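Local coordinates for protein 3-hydroxyadipyl-CoA dehydrogenase (Escherichia coli, PDB 3MOG) that oxidises 3-hydroxyadipyl-CoA to 3-oxoadipyl-CoA with NAD+ in the breakdown of phenylacetate, at residues S185-I190 against N251-E256; T393-I398 against Q439-L444. One frame throughout, in Å; residues are numbered along the deposited sequence.

Contact 1 of 2, residues S185-I190 against N251-E256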
# COMPACT_ATOMS: atom_id res chain seq x y z
N SER C 185 -11.56 -10.56 17.39
CA SER C 185 -10.17 -10.21 17.53
C SER C 185 -9.56 -9.64 16.24
O SER C 185 -8.68 -10.23 15.64
CB SER C 185 -9.37 -11.42 18.02
OG SER C 185 -8.14 -10.98 18.54
N THR C 186 -10.04 -8.47 15.84
CA THR C 186 -9.53 -7.80 14.65
C THR C 186 -8.70 -6.60 15.12
O THR C 186 -8.92 -6.11 16.23
CB THR C 186 -10.70 -7.36 13.75
OG1 THR C 186 -11.60 -6.54 14.51
CG2 THR C 186 -11.45 -8.59 13.23
N PRO C 187 -7.75 -6.13 14.28
CA PRO C 187 -6.84 -5.05 14.68
C PRO C 187 -7.56 -3.81 15.21
O PRO C 187 -8.42 -3.25 14.51
CB PRO C 187 -6.13 -4.69 13.38
CG PRO C 187 -6.22 -5.92 12.54
CD PRO C 187 -7.49 -6.58 12.90
N GLY C 188 -7.18 -3.40 16.42
CA GLY C 188 -7.67 -2.17 17.05
C GLY C 188 -9.02 -2.34 17.74
O GLY C 188 -9.56 -1.37 18.26
N PHE C 189 -9.53 -3.57 17.74
CA PHE C 189 -10.88 -3.92 18.25
C PHE C 189 -11.97 -2.96 17.72
O PHE C 189 -12.16 -2.87 16.50
CB PHE C 189 -10.88 -4.07 19.78
CG PHE C 189 -9.81 -5.03 20.31
CD1 PHE C 189 -9.39 -6.14 19.58
CD2 PHE C 189 -9.26 -4.82 21.57
CE1 PHE C 189 -8.43 -7.01 20.07
CE2 PHE C 189 -8.30 -5.68 22.08
CZ PHE C 189 -7.88 -6.78 21.33
N ILE C 190 -12.69 -2.28 18.60
CA ILE C 190 -13.59 -1.19 18.18
C ILE C 190 -12.91 0.16 18.40
O ILE C 190 -12.65 0.90 17.45
CB ILE C 190 -14.93 -1.17 18.94
CG1 ILE C 190 -15.67 -2.50 18.84
CG2 ILE C 190 -15.85 -0.06 18.41
CD1 ILE C 190 -16.79 -2.57 19.89
N ASN C 251 -0.26 -1.47 10.11
CA ASN C 251 0.50 -2.65 9.67
C ASN C 251 -0.31 -3.94 9.74
O ASN C 251 -0.11 -4.82 8.92
CB ASN C 251 1.79 -2.80 10.49
CG ASN C 251 2.82 -1.74 10.14
OD1 ASN C 251 3.05 -1.42 8.97
ND2 ASN C 251 3.46 -1.18 11.16
N ALA C 252 -1.21 -4.05 10.72
CA ALA C 252 -2.05 -5.23 10.87
C ALA C 252 -3.13 -5.32 9.79
O ALA C 252 -3.74 -6.38 9.60
CB ALA C 252 -2.66 -5.31 12.28
N PHE C 253 -3.37 -4.21 9.10
CA PHE C 253 -4.30 -4.16 7.96
C PHE C 253 -3.53 -4.12 6.65
O PHE C 253 -4.07 -3.73 5.58
CB PHE C 253 -5.22 -2.94 8.05
CG PHE C 253 -6.46 -3.15 8.90
CD1 PHE C 253 -6.64 -2.42 10.07
CD2 PHE C 253 -7.48 -4.02 8.50
CE1 PHE C 253 -7.80 -2.58 10.86
CE2 PHE C 253 -8.63 -4.19 9.27
CZ PHE C 253 -8.79 -3.46 10.46
N TRP C 254 -2.26 -4.54 6.73
CA TRP C 254 -1.37 -4.60 5.57
C TRP C 254 -1.34 -3.26 4.84
O TRP C 254 -1.60 -3.17 3.64
CB TRP C 254 -1.76 -5.74 4.63
CG TRP C 254 -1.70 -7.10 5.27
CD1 TRP C 254 -0.57 -7.82 5.60
CD2 TRP C 254 -2.82 -7.93 5.64
NE1 TRP C 254 -0.92 -9.01 6.17
CE2 TRP C 254 -2.29 -9.11 6.21
CE3 TRP C 254 -4.21 -7.77 5.56
CZ2 TRP C 254 -3.10 -10.14 6.69
CZ3 TRP C 254 -5.02 -8.79 6.04
CH2 TRP C 254 -4.47 -9.96 6.60
N GLN C 255 -1.02 -2.22 5.59
CA GLN C 255 -0.83 -0.86 5.08
C GLN C 255 -1.98 -0.12 4.38
O GLN C 255 -1.75 0.62 3.47
CB GLN C 255 0.42 -0.79 4.21
CG GLN C 255 1.68 -1.11 4.91
CD GLN C 255 1.91 -2.57 5.06
OE1 GLN C 255 1.74 -3.33 4.12
NE2 GLN C 255 2.31 -2.98 6.23
N GLU C 256 -3.18 -0.34 4.85
CA GLU C 256 -4.38 0.42 4.47
C GLU C 256 -4.21 1.93 4.67
O GLU C 256 -3.89 2.36 5.78
CB GLU C 256 -5.58 -0.02 5.32
CG GLU C 256 -6.28 -1.29 4.88
CD GLU C 256 -7.04 -1.15 3.55
OE1 GLU C 256 -7.51 -0.03 3.24
OE2 GLU C 256 -7.16 -2.18 2.84

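Contact 2 of 2, residues T393-I398 against Q439-L444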
# COMPACT_ATOMS: atom_id res chain seq x y z
N THR C 393 -13.55 15.39 9.79
CA THR C 393 -13.13 14.45 10.83
C THR C 393 -14.28 13.53 11.26
O THR C 393 -14.08 12.32 11.46
CB THR C 393 -12.58 15.19 12.08
OG1 THR C 393 -11.44 15.99 11.71
CG2 THR C 393 -12.17 14.22 13.17
N VAL C 394 -15.47 14.10 11.41
CA VAL C 394 -16.61 13.32 11.90
C VAL C 394 -17.09 12.34 10.82
O VAL C 394 -17.31 11.18 11.12
CB VAL C 394 -17.74 14.21 12.46
CG1 VAL C 394 -18.92 13.37 12.87
CG2 VAL C 394 -17.24 15.03 13.68
N ALA C 395 -17.18 12.81 9.57
CA ALA C 395 -17.42 11.93 8.40
C ALA C 395 -16.51 10.71 8.35
O ALA C 395 -16.99 9.58 8.19
CB ALA C 395 -17.33 12.71 7.06
N MET C 396 -15.21 10.93 8.52
CA MET C 396 -14.24 9.81 8.50
C MET C 396 -14.36 8.87 9.70
O MET C 396 -14.21 7.66 9.54
CB MET C 396 -12.83 10.32 8.33
CG MET C 396 -12.55 10.82 6.91
SD MET C 396 -12.36 9.50 5.70
CE MET C 396 -10.74 8.98 6.22
N ILE C 397 -14.65 9.41 10.89
CA ILE C 397 -14.95 8.60 12.07
C ILE C 397 -16.15 7.68 11.80
O ILE C 397 -16.10 6.47 12.07
CB ILE C 397 -15.24 9.49 13.33
CG1 ILE C 397 -13.97 10.14 13.85
CG2 ILE C 397 -15.86 8.69 14.47
CD1 ILE C 397 -14.21 11.27 14.85
N ILE C 398 -17.21 8.26 11.24
CA ILE C 398 -18.46 7.54 10.92
C ILE C 398 -18.26 6.45 9.84
O ILE C 398 -18.79 5.34 9.93
CB ILE C 398 -19.54 8.55 10.50
CG1 ILE C 398 -19.92 9.43 11.70
CG2 ILE C 398 -20.76 7.87 9.89
CD1 ILE C 398 -20.78 10.63 11.29
N GLN C 439 -26.90 10.72 3.42
CA GLN C 439 -26.63 11.27 2.11
C GLN C 439 -25.67 12.44 2.20
O GLN C 439 -24.85 12.64 1.30
CB GLN C 439 -27.92 11.72 1.43
CG GLN C 439 -28.79 10.60 0.97
CD GLN C 439 -30.18 11.08 0.63
OE1 GLN C 439 -30.49 11.28 -0.54
NE2 GLN C 439 -31.00 11.31 1.64
N ARG C 440 -25.79 13.19 3.28
CA ARG C 440 -24.92 14.32 3.55
C ARG C 440 -23.47 13.88 3.81
O ARG C 440 -22.54 14.50 3.30
CB ARG C 440 -25.45 15.11 4.75
CG ARG C 440 -24.70 16.41 4.99
CD ARG C 440 -25.37 17.27 6.03
NE ARG C 440 -24.59 18.48 6.22
CZ ARG C 440 -24.95 19.50 6.99
NH1 ARG C 440 -24.15 20.54 7.10
NH2 ARG C 440 -26.10 19.46 7.68
N ILE C 441 -23.29 12.84 4.61
CA ILE C 441 -21.96 12.28 4.88
C ILE C 441 -21.38 11.69 3.60
O ILE C 441 -20.22 11.93 3.27
CB ILE C 441 -21.98 11.21 6.01
CG1 ILE C 441 -22.46 11.82 7.33
CG2 ILE C 441 -20.60 10.53 6.17
CD1 ILE C 441 -21.70 13.06 7.75
N LEU C 442 -22.22 10.96 2.86
CA LEU C 442 -21.82 10.39 1.57
C LEU C 442 -21.32 11.43 0.58
O LEU C 442 -20.26 11.26 0.00
CB LEU C 442 -22.97 9.59 0.95
CG LEU C 442 -22.73 9.06 -0.45
CD1 LEU C 442 -21.75 7.87 -0.42
CD2 LEU C 442 -24.04 8.69 -1.14
N ARG C 443 -22.09 12.51 0.39
CA ARG C 443 -21.73 13.55 -0.58
C ARG C 443 -20.36 14.20 -0.28
O ARG C 443 -19.54 14.40 -1.18
CB ARG C 443 -22.82 14.62 -0.66
CG ARG C 443 -22.51 15.79 -1.60
CD ARG C 443 -23.68 16.75 -1.71
NE ARG C 443 -24.15 17.20 -0.40
CZ ARG C 443 -25.27 17.88 -0.19
NH1 ARG C 443 -26.05 18.22 -1.22
NH2 ARG C 443 -25.61 18.23 1.04
N LEU C 444 -20.15 14.52 0.99
CA LEU C 444 -18.90 15.07 1.50
C LEU C 444 -17.70 14.16 1.19
O LEU C 444 -16.74 14.60 0.55
CB LEU C 444 -19.04 15.30 2.99
CG LEU C 444 -17.85 15.68 3.87
CD1 LEU C 444 -17.16 16.91 3.38
CD2 LEU C 444 -18.41 15.93 5.25

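Contact 1 of 2, residues S185-I190 against N251-E256
Pro187 lies over one face of the Phe253 ring in a CH-pi contact, its CG 4.1 Å from the ring centroid and 13° off the normal. CB of Pro187 sits nearer the rim, 3.7 Å from Phe253 CE1, and the ring of Phe259 also meets that of Phe253 at a shallow inclination. The motif on the phenylalanine side is a Schellman ending of helix 239-252: Trp254, with positive phi, is the C-prime residue, and its N bonds to Asn251 O. On the other side, Pro187 and Gly188 form the corners of a type II turn closed by Phe189 N to Thr186 O. Proline suits the first corner, where phi is fixed near -53°, and glycine the second, where phi is 83°. The small Ala252, on the last turn of the helix, lets the proline come close. The turn follows strand 179-184, an edge strand of the NAD-binding sheet within this chain, so this contact rests the exit from that sheet on the helical C-terminal domain. Phe253 also packs on Leu263 of a neighbouring subunit, which places the helix end at the trimer interface. Beside the CH-pi contact, Ala252 CB touches Pro187 CG at 3.6 Å.

Contact 2 of 2, residues T393-I398 against Q439-L444
Ala395 presents its single methyl to the pair Ile441 and Leu444, which stand one turn apart on the facing helix. Ala395 CB enters the hollow between their branches, 3.8 Å from Leu444 CD2 and 4.0 Å from Ile441 CG2. Because Ile441 CG2 is anti to the backbone N (CG1 chi1 -62°), this methyl meets Ala395 while the CG1 arm is left to run toward Ile398. There Ile441 CD1 comes 4.4 Å from Ile398 CD1, a looser methyl-to-methyl meeting one turn along helix 390-406. Both helices belong to the second 6PGD-like C-terminal domain, an all-helical region of the 3-hydroxyacyl-CoA dehydrogenase family, and here their segments cross at -106°, with axes 10.0 Å apart at closest approach. At so steep an angle few residues can meet; Ala395 and Ile441 have the nearest CA atoms, 5.8 Å apart, and the small alanine fits at this nearest point. Branched aliphatic residues suit the facing positions, since their methyls form the walls of the hollow that takes Ala395 CB without a polar group to satisfy. Trp391, a turn before Ala395, extends the apolar patch over Ile441 and Leu444, and Leu463 of helix 461-473 packs on Ile441.

The two contacts follow one another along the chain, contact 1 closing before contact 2 opens, and belong to the first and second C-terminal domains. Their centres are 21 Å apart and their nearest atoms about 8 Å apart, so they do not touch. Helix 196-207, which lies between the two segments of contact 1, reaches contact 2, where its Pro197 and Glu201 meet Met396, while Val409 and Ala410, just beyond helix 390-406, meet Thr186 and Ile190. Residues of the second domain thus touch parts of the first beside both contacts. Contact 1 lies at the end of the NAD-binding sheet, but neither contact holds a known catalytic or cofactor-binding residue. Other subunits border contact 1 alone.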